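Local structure of Syntaxin1 (2XHE) at residues P41-A44 / D45-R49; L133-R136 / Q137-S141; E88-Q91 / D92-R96; V150-R153 / Y154-Q158. The protein probably acts as a membrane-anchored SNARE of the syntaxin family, pairing with partner SNAREs in vesicle fusion. One frame throughout, in Å; residues are numbered along the deposited sequence.

Interaction 1 of 4, residues P41-A44 / D45-R49; sequences PFMA and DFFNR
Met-43 and Phe-47 meet twice, once through the backbone and once through their side chains. Phe-47 N donates to Met-43 O at 3.1 Å in a nearly straight bond (N-H...O 172°), and Asn-48 N reaches Ala-44 O at 3.3 Å, more bent. These two bonds satisfy the carbonyls of Met-43 and Ala-44 and make the opening turn of helix 44-72, with Met-43 in the N-cap position. The first carbonyl also lies at the edge of the Phe-47 ring, near its plane, with CD2 of Phe-47 3.2 Å from Met-43 O. This helix opens the N-terminal Habc bundle of syntaxins. The side chains meet through apolar atoms. Met-43 CB packs against CE2 of Phe-47 at 3.8 Å, and the same CE2 lies 3.9 Å from CE2 of Phe-42. The Met-43 chain, bent at chi2 and chi3, runs alongside Phe-46 and packs CE 4.0 Å from CD2 of that ring; SD stands 5.5 Å from the ring centre, obliquely, a Met-aromatic contact. Phe-46 packs on Ile-111 of helix 80-116, while the Phe-47 ring meets an aromatic side chain of the other protein's chain. Arg-49 NH2 forms a salt bridge with Asp-107.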
loop_
_atom_site.group_PDB
_atom_site.type_symbol
_atom_site.label_atom_id
_atom_site.label_comp_id
_atom_site.label_asym_id
_atom_site.label_seq_id
_atom_site.Cartn_x
_atom_site.Cartn_y
_atom_site.Cartn_z
ATOM N N PRO B 41 5.709 30.915 -21.286
ATOM C CA PRO B 41 6.345 29.591 -21.307
ATOM C C PRO B 41 6.174 28.815 -20.000
ATOM O O PRO B 41 5.460 27.806 -19.967
ATOM C CB PRO B 41 7.824 29.923 -21.519
ATOM C CG PRO B 41 7.818 31.237 -22.216
ATOM C CD PRO B 41 6.651 31.986 -21.651
ATOM N N PHE B 42 6.841 29.285 -18.949
ATOM C CA PHE B 42 6.838 28.627 -17.641
ATOM C C PHE B 42 7.871 27.507 -17.540
ATOM O O PHE B 42 7.610 26.364 -17.918
ATOM C CB PHE B 42 5.449 28.106 -17.265
ATOM C CG PHE B 42 5.416 27.375 -15.955
ATOM C CD1 PHE B 42 5.635 28.052 -14.764
ATOM C CD2 PHE B 42 5.173 26.015 -15.910
ATOM C CE1 PHE B 42 5.614 27.387 -13.558
ATOM C CE2 PHE B 42 5.148 25.342 -14.704
ATOM C CZ PHE B 42 5.369 26.031 -13.526
ATOM N N MET B 43 9.049 27.861 -17.035
ATOM C CA MET B 43 10.121 26.905 -16.792
ATOM C C MET B 43 10.497 26.111 -18.043
ATOM O O MET B 43 10.698 24.897 -17.994
ATOM C CB MET B 43 9.726 25.981 -15.648
ATOM C CG MET B 43 9.226 26.742 -14.434
ATOM S SD MET B 43 9.773 26.006 -12.889
ATOM C CE MET B 43 8.884 24.467 -12.948
ATOM N N ALA B 44 10.613 26.820 -19.159
ATOM C CA ALA B 44 10.901 26.195 -20.448
ATOM C C ALA B 44 12.193 25.378 -20.454
ATOM O O ALA B 44 12.210 24.234 -20.909
ATOM C CB ALA B 44 10.925 27.237 -21.551
ATOM N N ASP B 45 13.277 25.955 -19.952
ATOM C CA ASP B 45 14.534 25.221 -19.940
ATOM C C ASP B 45 14.445 23.977 -19.072
ATOM O O ASP B 45 14.982 22.931 -19.432
ATOM C CB ASP B 45 15.702 26.094 -19.489
ATOM C CG ASP B 45 17.050 25.506 -19.890
ATOM O OD1 ASP B 45 17.074 24.444 -20.558
ATOM O OD2 ASP B 45 18.090 26.110 -19.548
ATOM N N PHE B 46 13.771 24.091 -17.926
ATOM C CA PHE B 46 13.617 22.959 -17.011
ATOM C C PHE B 46 12.906 21.749 -17.642
ATOM O O PHE B 46 13.448 20.635 -17.650
ATOM C CB PHE B 46 12.914 23.388 -15.720
ATOM C CG PHE B 46 12.481 22.236 -14.856
ATOM C CD1 PHE B 46 13.378 21.616 -14.003
ATOM C CD2 PHE B 46 11.178 21.768 -14.903
ATOM C CE1 PHE B 46 12.985 20.553 -13.212
ATOM C CE2 PHE B 46 10.780 20.708 -14.117
ATOM C CZ PHE B 46 11.684 20.099 -13.269
ATOM N N PHE B 47 11.704 21.952 -18.173
ATOM C CA PHE B 47 10.978 20.834 -18.781
ATOM C C PHE B 47 11.751 20.221 -19.947
ATOM O O PHE B 47 11.530 19.061 -20.324
ATOM C CB PHE B 47 9.568 21.244 -19.188
ATOM C CG PHE B 47 8.650 21.423 -18.028
ATOM C CD1 PHE B 47 7.937 20.344 -17.522
ATOM C CD2 PHE B 47 8.520 22.659 -17.414
ATOM C CE1 PHE B 47 7.094 20.500 -16.445
ATOM C CE2 PHE B 47 7.678 22.822 -16.337
ATOM C CZ PHE B 47 6.960 21.738 -15.852
ATOM N N ASN B 48 12.660 21.024 -20.497
ATOM C CA ASN B 48 13.636 20.589 -21.477
ATOM C C ASN B 48 14.589 19.533 -20.918
ATOM O O ASN B 48 14.784 18.472 -21.521
ATOM C CB ASN B 48 14.452 21.797 -21.892
ATOM C CG ASN B 48 14.391 22.064 -23.363
ATOM O OD1 ASN B 48 13.314 22.067 -23.967
ATOM N ND2 ASN B 48 15.555 22.312 -23.959
ATOM N N ARG B 49 15.200 19.833 -19.770
ATOM C CA ARG B 49 16.145 18.906 -19.165
ATOM C C ARG B 49 15.465 17.586 -18.826
ATOM O O ARG B 49 16.036 16.515 -19.044
ATOM C CB ARG B 49 16.778 19.467 -17.886
ATOM C CG ARG B 49 16.992 20.963 -17.833
ATOM C CD ARG B 49 18.003 21.284 -16.741
ATOM N NE ARG B 49 19.353 21.028 -17.220
ATOM C CZ ARG B 49 20.131 21.972 -17.739
ATOM N NH1 ARG B 49 19.678 23.221 -17.799
ATOM N NH2 ARG B 49 21.355 21.683 -18.181
#

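Interaction 2 of 4, residues L133-R136 / Q137-S141; sequences LRIR and QSQHS
Leu-133 meets Gln-137 one turn on: its carbonyl accepts from Gln-137 N at 2.9 Å, and its CD1 branch lies across the end of the glutamine side chain. Gln-137 runs extended beyond CG, after a first torsion (chi1 -76°) that sets CG beside its own backbone N; CG thereby comes 3.3 Å from Leu-133 O. Arg-134 O takes Ser-138 N at 3.0 Å, while the arginine guanidinium is bound by the chain of another protein: NH1 forms a salt bridge with an acidic side chain there and NH2 bonds to its backbone. Ser-138 OG stands 3.2 Å from both Arg-134 O and Ile-135 O, and its one proton may go to either. The backbone N-H to C=O bonds are the regular i to i+4 set of helix 131-171, the third long helix of the syntaxin Habc bundle. Ile-135 O accepts from Gln-139 N at 3.0 Å, and the two side chains lie side by side, with Ile-135 CG2 4.1 Å from CG of Gln-139. The glutamine bends at chi2, and its amide is gripped at both ends, OE1 by Arg-54 and NE2 by a polar side chain of the other protein's chain. Arg-136 O holds His-140 N at 2.9 Å; the arginine's own NH1 bonds to Asn-115 of helix 80-116, and the His-140 side chain packs on Leu-108 of that helix.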
loop_
_atom_site.group_PDB
_atom_site.type_symbol
_atom_site.label_atom_id
_atom_site.label_comp_id
_atom_site.label_asym_id
_atom_site.label_seq_id
_atom_site.Cartn_x
_atom_site.Cartn_y
_atom_site.Cartn_z
ATOM N N LEU B 133 8.595 25.028 -7.373
ATOM C CA LEU B 133 9.559 24.239 -6.611
ATOM C C LEU B 133 9.044 22.828 -6.289
ATOM O O LEU B 133 9.820 21.869 -6.267
ATOM C CB LEU B 133 9.987 24.989 -5.339
ATOM C CG LEU B 133 10.967 24.281 -4.401
ATOM C CD1 LEU B 133 12.214 23.850 -5.136
ATOM C CD2 LEU B 133 11.328 25.181 -3.243
ATOM N N ARG B 134 7.740 22.703 -6.052
ATOM C CA ARG B 134 7.132 21.394 -5.835
ATOM C C ARG B 134 7.344 20.473 -7.038
ATOM O O ARG B 134 7.796 19.333 -6.882
ATOM C CB ARG B 134 5.642 21.535 -5.530
ATOM C CG ARG B 134 5.330 22.069 -4.133
ATOM C CD ARG B 134 3.833 22.289 -3.960
ATOM N NE ARG B 134 3.080 21.095 -4.331
ATOM C CZ ARG B 134 1.870 21.115 -4.880
ATOM N NH1 ARG B 134 1.272 22.274 -5.128
ATOM N NH2 ARG B 134 1.266 19.977 -5.191
ATOM N N ILE B 135 7.013 20.980 -8.231
ATOM C CA ILE B 135 7.206 20.260 -9.487
ATOM C C ILE B 135 8.667 19.896 -9.703
ATOM O O ILE B 135 8.992 18.755 -10.023
ATOM C CB ILE B 135 6.707 21.089 -10.687
ATOM C CG1 ILE B 135 5.180 21.073 -10.741
ATOM C CG2 ILE B 135 7.275 20.561 -12.001
ATOM C CD1 ILE B 135 4.583 22.201 -11.540
ATOM N N ARG B 136 9.550 20.868 -9.524
ATOM C CA ARG B 136 10.976 20.615 -9.667
ATOM C C ARG B 136 11.436 19.468 -8.765
ATOM O O ARG B 136 12.193 18.595 -9.190
ATOM C CB ARG B 136 11.776 21.881 -9.350
ATOM C CG ARG B 136 11.507 23.055 -10.283
ATOM C CD ARG B 136 12.266 24.302 -9.838
ATOM N NE ARG B 136 12.805 25.017 -10.988
ATOM C CZ ARG B 136 13.990 24.766 -11.531
ATOM N NH1 ARG B 136 14.765 23.824 -11.013
ATOM N NH2 ARG B 136 14.393 25.455 -12.592
ATOM N N GLN B 137 10.970 19.475 -7.519
ATOM C CA GLN B 137 11.376 18.470 -6.542
ATOM C C GLN B 137 10.863 17.068 -6.853
ATOM O O GLN B 137 11.607 16.101 -6.708
ATOM C CB GLN B 137 10.977 18.893 -5.132
ATOM C CG GLN B 137 11.883 19.966 -4.552
ATOM C CD GLN B 137 11.381 20.528 -3.233
ATOM O OE1 GLN B 137 10.245 20.271 -2.819
ATOM N NE2 GLN B 137 12.227 21.311 -2.573
ATOM N N SER B 138 9.612 16.945 -7.290
ATOM C CA SER B 138 9.102 15.625 -7.657
ATOM C C SER B 138 9.734 15.087 -8.938
ATOM O O SER B 138 9.977 13.886 -9.047
ATOM C CB SER B 138 7.576 15.590 -7.728
ATOM O OG SER B 138 7.078 16.687 -8.451
ATOM N N GLN B 139 10.012 15.973 -9.894
ATOM C CA GLN B 139 10.750 15.595 -11.101
ATOM C C GLN B 139 12.162 15.125 -10.746
ATOM O O GLN B 139 12.627 14.074 -11.206
ATOM C CB GLN B 139 10.853 16.772 -12.088
ATOM C CG GLN B 139 9.549 17.225 -12.750
ATOM C CD GLN B 139 9.008 16.235 -13.777
ATOM O OE1 GLN B 139 9.654 15.244 -14.119
ATOM N NE2 GLN B 139 7.808 16.503 -14.263
ATOM N N HIS B 140 12.847 15.921 -9.933
ATOM C CA HIS B 140 14.227 15.625 -9.574
ATOM C C HIS B 140 14.341 14.270 -8.873
ATOM O O HIS B 140 15.229 13.470 -9.186
ATOM C CB HIS B 140 14.796 16.734 -8.688
ATOM C CG HIS B 140 16.250 16.567 -8.378
ATOM N ND1 HIS B 140 17.004 15.534 -8.888
ATOM C CD2 HIS B 140 17.088 17.301 -7.610
ATOM C CE1 HIS B 140 18.246 15.637 -8.447
ATOM N NE2 HIS B 140 18.324 16.703 -7.672
ATOM N N SER B 141 13.435 14.020 -7.925
ATOM C CA SER B 141 13.431 12.776 -7.170
ATOM C C SER B 141 13.126 11.589 -8.065
ATOM O O SER B 141 13.913 10.645 -8.162
ATOM C CB SER B 141 12.403 12.842 -6.046
ATOM O OG SER B 141 12.803 13.783 -5.064
#

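Interaction 3 of 4, residues E88-Q91 / D92-R96; sequences EKLQ and DTMAR
Residues 88-91 and 92-96 are consecutive turns of helix 80-116, and the helix is kinked at their junction and just beyond it: neither Asp-92 N nor Ala-95 N makes the usual bond to the turn before. Asp-92 N turns instead to Lys-89 O, three residues back, at 2.8 Å, and it approaches from above the carbonyl plane (61° out of it). The regular i to i+4 bond from Thr-93 N ends on the same oxygen, nearly along the C=O axis, so Lys-89 O carries two donors. Leu-90 O is doubly used as well. Met-94 N reaches it at 2.7 Å, and the hydroxyl of Thr-93 adds a second bond from OG1 at 3.1 Å. That hydroxyl can fold back because chi1 (60°) sets OG1 between the backbone N and the carbonyl carbon, over the preceding turn, while CG2 stands beside the backbone N. Met-94 is extended beyond CG and lays CB and CG against the carbonyl of Leu-90; its CE comes only to 4.4 Å from CD2 of Leu-90, a loose apolar touch. Inward, Leu-90 packs on Leu-70 and Thr-93 on Val-67, both of helix 44-72, and Met-94 also reaches Leu-222 of helix 214-237. Glu-88, Gln-91 and Asp-92 are exposed. Glu-88 OE2 and Asp-92 OD2 stay 7.0 Å apart, their like charges not in contact. Lys-89 O and Leu-90 O, each taking two donors, partly make up for the i to i+4 bonds missing at Asp-92 N and Ala-95 N, so the chain keeps its helical course through the kink.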
loop_
_atom_site.group_PDB
_atom_site.type_symbol
_atom_site.label_atom_id
_atom_site.label_comp_id
_atom_site.label_asym_id
_atom_site.label_seq_id
_atom_site.Cartn_x
_atom_site.Cartn_y
_atom_site.Cartn_z
ATOM N N GLU B 88 34.043 -3.696 -31.589
ATOM C CA GLU B 88 33.956 -2.385 -32.229
ATOM C C GLU B 88 32.623 -1.720 -31.891
ATOM O O GLU B 88 32.551 -0.502 -31.704
ATOM C CB GLU B 88 34.098 -2.529 -33.750
ATOM C CG GLU B 88 34.426 -1.238 -34.496
ATOM C CD GLU B 88 35.915 -0.938 -34.516
ATOM O OE1 GLU B 88 36.662 -1.564 -33.731
ATOM O OE2 GLU B 88 36.342 -0.079 -35.319
ATOM N N LYS B 89 31.569 -2.532 -31.832
ATOM C CA LYS B 89 30.247 -2.070 -31.418
ATOM C C LYS B 89 30.210 -1.856 -29.904
ATOM O O LYS B 89 29.766 -0.812 -29.426
ATOM C CB LYS B 89 29.160 -3.079 -31.819
ATOM C CG LYS B 89 28.978 -3.303 -33.317
ATOM C CD LYS B 89 27.793 -4.236 -33.608
ATOM C CE LYS B 89 27.549 -4.390 -35.111
ATOM N NZ LYS B 89 26.352 -5.221 -35.442
ATOM N N LEU B 90 30.676 -2.856 -29.158
ATOM C CA LEU B 90 30.689 -2.803 -27.701
ATOM C C LEU B 90 31.229 -1.485 -27.172
ATOM O O LEU B 90 30.526 -0.761 -26.471
ATOM C CB LEU B 90 31.525 -3.941 -27.114
ATOM C CG LEU B 90 30.902 -5.324 -26.947
ATOM C CD1 LEU B 90 31.936 -6.269 -26.363
ATOM C CD2 LEU B 90 29.673 -5.258 -26.058
ATOM N N GLN B 91 32.481 -1.176 -27.491
ATOM C CA GLN B 91 33.101 0.011 -26.924
ATOM C C GLN B 91 32.568 1.259 -27.598
ATOM O O GLN B 91 32.968 2.374 -27.267
ATOM C CB GLN B 91 34.626 -0.056 -27.004
ATOM C CG GLN B 91 35.190 -0.142 -28.400
ATOM C CD GLN B 91 36.626 -0.623 -28.393
ATOM O OE1 GLN B 91 37.077 -1.242 -27.423
ATOM N NE2 GLN B 91 37.355 -0.343 -29.472
ATOM N N ASP B 92 31.652 1.062 -28.540
ATOM C CA ASP B 92 31.005 2.177 -29.214
ATOM C C ASP B 92 29.692 2.502 -28.515
ATOM O O ASP B 92 29.424 3.655 -28.176
ATOM C CB ASP B 92 30.780 1.861 -30.693
ATOM C CG ASP B 92 30.335 3.074 -31.486
ATOM O OD1 ASP B 92 29.357 3.735 -31.070
ATOM O OD2 ASP B 92 30.963 3.363 -32.529
ATOM N N THR B 93 28.877 1.478 -28.290
ATOM C CA THR B 93 27.664 1.638 -27.491
ATOM C C THR B 93 28.020 1.970 -26.042
ATOM O O THR B 93 27.392 2.831 -25.435
ATOM C CB THR B 93 26.769 0.384 -27.542
ATOM O OG1 THR B 93 27.494 -0.739 -27.036
ATOM C CG2 THR B 93 26.337 0.084 -28.973
ATOM N N MET B 94 29.036 1.291 -25.505
ATOM C CA MET B 94 29.528 1.541 -24.152
ATOM C C MET B 94 29.865 3.002 -23.912
ATOM O O MET B 94 29.591 3.549 -22.846
ATOM C CB MET B 94 30.781 0.712 -23.868
ATOM C CG MET B 94 30.521 -0.703 -23.382
ATOM S SD MET B 94 32.026 -1.443 -22.727
ATOM C CE MET B 94 31.525 -3.159 -22.648
ATOM N N ALA B 95 30.485 3.621 -24.904
ATOM C CA ALA B 95 30.897 5.012 -24.810
ATOM C C ALA B 95 29.695 5.921 -24.922
ATOM O O ALA B 95 29.688 7.017 -24.370
ATOM C CB ALA B 95 31.891 5.333 -25.900
ATOM N N ARG B 96 28.684 5.477 -25.659
ATOM C CA ARG B 96 27.464 6.262 -25.773
ATOM C C ARG B 96 26.670 6.210 -24.468
ATOM O O ARG B 96 26.259 7.241 -23.934
ATOM C CB ARG B 96 26.606 5.798 -26.947
ATOM C CG ARG B 96 25.438 6.743 -27.231
ATOM C CD ARG B 96 25.210 6.944 -28.721
ATOM N NE ARG B 96 25.423 5.702 -29.458
ATOM C CZ ARG B 96 24.603 4.654 -29.406
ATOM N NH1 ARG B 96 23.499 4.695 -28.640
ATOM N NH2 ARG B 96 24.893 3.560 -30.114
#

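Interaction 4 of 4, residues V150-R153 / Y154-Q158; sequences VMTR and YNDVQ
Met-151 and Asn-155 lie one turn apart in the unbroken run of helix 131-171 that joins residues 150-153 to 154-158, and Asn-155 N bonds to Met-151 O at 2.7 Å, almost straight at 178°. Tyr-154 N takes Val-150 O at 3.2 Å, while Arg-153 O receives Val-157 N at 3.1 Å and a weak second bond from Asp-156 N, whose main bond is to Thr-152 O. Among the side chains, Met-151 and Tyr-154 run side by side and point the same way. The methionine, bent at chi2 and chi3, brings its CE to 4.1 Å from CD2 of the tyrosine ring, obliquely. Tyr-154 holds CG opposite its backbone N (chi1 -172°), with CG of Gln-158 over one ring face, 4.0 Å above the plane and offset toward the rim. Around them, Tyr-154 packs on Ile-64 and Ile-97, and Met-151 on Met-232. On the outer side, Arg-153 bends at chi2 and keeps its NH1 5.4 Å from OD2 of Asp-156, opposite charges that do not touch; its NE makes a long, weak ion pair with Glu-65. Thr-152 returns its hydroxyl to Val-148 O, and Asn-155 faces the chain of another protein. Apolar and aromatic side chains turned inward, toward helices 44-72, 80-116 and 214-237, are what an Habc bundle packed against the SNARE-region helix in a closed syntaxin would show.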
loop_
_atom_site.group_PDB
_atom_site.type_symbol
_atom_site.label_atom_id
_atom_site.label_comp_id
_atom_site.label_asym_id
_atom_site.label_seq_id
_atom_site.Cartn_x
_atom_site.Cartn_y
_atom_site.Cartn_z
ATOM N N VAL B 150 18.050 2.092 -13.768
ATOM C CA VAL B 150 18.475 1.732 -15.125
ATOM C C VAL B 150 19.943 1.386 -15.128
ATOM O O VAL B 150 20.353 0.390 -15.717
ATOM C CB VAL B 150 18.243 2.856 -16.184
ATOM C CG1 VAL B 150 18.764 2.411 -17.530
ATOM C CG2 VAL B 150 16.774 3.174 -16.327
ATOM N N MET B 151 20.736 2.214 -14.469
ATOM C CA MET B 151 22.171 1.983 -14.441
ATOM C C MET B 151 22.500 0.709 -13.693
ATOM O O MET B 151 23.531 0.089 -13.923
ATOM C CB MET B 151 22.909 3.172 -13.833
ATOM C CG MET B 151 22.810 4.421 -14.698
ATOM S SD MET B 151 23.098 4.093 -16.466
ATOM C CE MET B 151 24.881 4.276 -16.552
ATOM N N THR B 152 21.616 0.314 -12.794
ATOM C CA THR B 152 21.851 -0.885 -12.023
ATOM C C THR B 152 21.702 -2.073 -12.946
ATOM O O THR B 152 22.375 -3.086 -12.778
ATOM C CB THR B 152 20.890 -0.987 -10.830
ATOM O OG1 THR B 152 21.198 0.057 -9.900
ATOM C CG2 THR B 152 21.036 -2.329 -10.133
ATOM N N ARG B 153 20.820 -1.939 -13.931
ATOM C CA ARG B 153 20.649 -2.990 -14.926
ATOM C C ARG B 153 21.944 -3.111 -15.719
ATOM O O ARG B 153 22.418 -4.214 -15.981
ATOM C CB ARG B 153 19.460 -2.697 -15.840
ATOM C CG ARG B 153 19.259 -3.719 -16.942
ATOM C CD ARG B 153 19.331 -5.144 -16.408
ATOM N NE ARG B 153 19.182 -6.132 -17.477
ATOM C CZ ARG B 153 19.637 -7.382 -17.419
ATOM N NH1 ARG B 153 20.284 -7.811 -16.339
ATOM N NH2 ARG B 153 19.451 -8.204 -18.444
ATOM N N TYR B 154 22.522 -1.964 -16.068
ATOM C CA TYR B 154 23.813 -1.906 -16.750
ATOM C C TYR B 154 24.905 -2.543 -15.891
ATOM O O TYR B 154 25.571 -3.484 -16.313
ATOM C CB TYR B 154 24.161 -0.451 -17.072
ATOM C CG TYR B 154 25.383 -0.245 -17.945
ATOM C CD1 TYR B 154 25.519 -0.902 -19.161
ATOM C CD2 TYR B 154 26.385 0.644 -17.567
ATOM C CE1 TYR B 154 26.639 -0.696 -19.969
ATOM C CE2 TYR B 154 27.504 0.858 -18.365
ATOM C CZ TYR B 154 27.628 0.187 -19.565
ATOM O OH TYR B 154 28.743 0.401 -20.354
ATOM N N ASN B 155 25.080 -2.030 -14.679
ATOM C CA ASN B 155 26.058 -2.581 -13.748
ATOM C C ASN B 155 25.936 -4.098 -13.630
ATOM O O ASN B 155 26.938 -4.798 -13.470
ATOM C CB ASN B 155 25.913 -1.923 -12.371
ATOM C CG ASN B 155 26.907 -2.455 -11.354
ATOM O OD1 ASN B 155 26.654 -3.469 -10.692
ATOM N ND2 ASN B 155 28.035 -1.757 -11.202
ATOM N N ASP B 156 24.709 -4.605 -13.723
ATOM C CA ASP B 156 24.470 -6.033 -13.555
ATOM C C ASP B 156 24.906 -6.847 -14.765
ATOM O O ASP B 156 25.486 -7.915 -14.601
ATOM C CB ASP B 156 23.009 -6.318 -13.204
ATOM C CG ASP B 156 22.767 -6.366 -11.699
ATOM O OD1 ASP B 156 23.751 -6.311 -10.922
ATOM O OD2 ASP B 156 21.590 -6.465 -11.291
ATOM N N VAL B 157 24.640 -6.340 -15.970
ATOM C CA VAL B 157 25.045 -7.028 -17.203
ATOM C C VAL B 157 26.560 -6.970 -17.430
ATOM O O VAL B 157 27.137 -7.889 -18.012
ATOM C CB VAL B 157 24.274 -6.508 -18.449
ATOM C CG1 VAL B 157 24.366 -5.006 -18.548
ATOM C CG2 VAL B 157 24.794 -7.158 -19.728
ATOM N N GLN B 158 27.205 -5.905 -16.957
ATOM C CA GLN B 158 28.667 -5.802 -17.029
ATOM C C GLN B 158 29.368 -6.823 -16.131
ATOM O O GLN B 158 30.135 -7.657 -16.608
ATOM C CB GLN B 158 29.146 -4.381 -16.706
ATOM C CG GLN B 158 28.774 -3.334 -17.763
ATOM C CD GLN B 158 29.428 -3.578 -19.129
ATOM O OE1 GLN B 158 30.408 -2.925 -19.489
ATOM N NE2 GLN B 158 28.875 -4.509 -19.893
#

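Interactions 2 and 4 are buried and share helix 131-171; interactions 1 and 3 sit at the surface, on helices 44-72 and 80-116. Interaction 1 touches interaction 2, with Phe-46 and Phe-47 against Arg-136, Gln-139 and Ile-135, so the start of helix 44-72 is packed on helix 131-171. Interactions 3 and 4 meet likewise, Met-94 lying on Tyr-154 and Gln-158. Interactions 2 and 3 stand on opposite sides of the chain's centre. Chemistry follows place: aromatics and methionine at the helix start, polar groups with outside partners in interaction 2, carbonyls that each accept two donors at the kink of interaction 3, and a Met-Tyr apolar contact beside polar side chains bonded elsewhere in interaction 4.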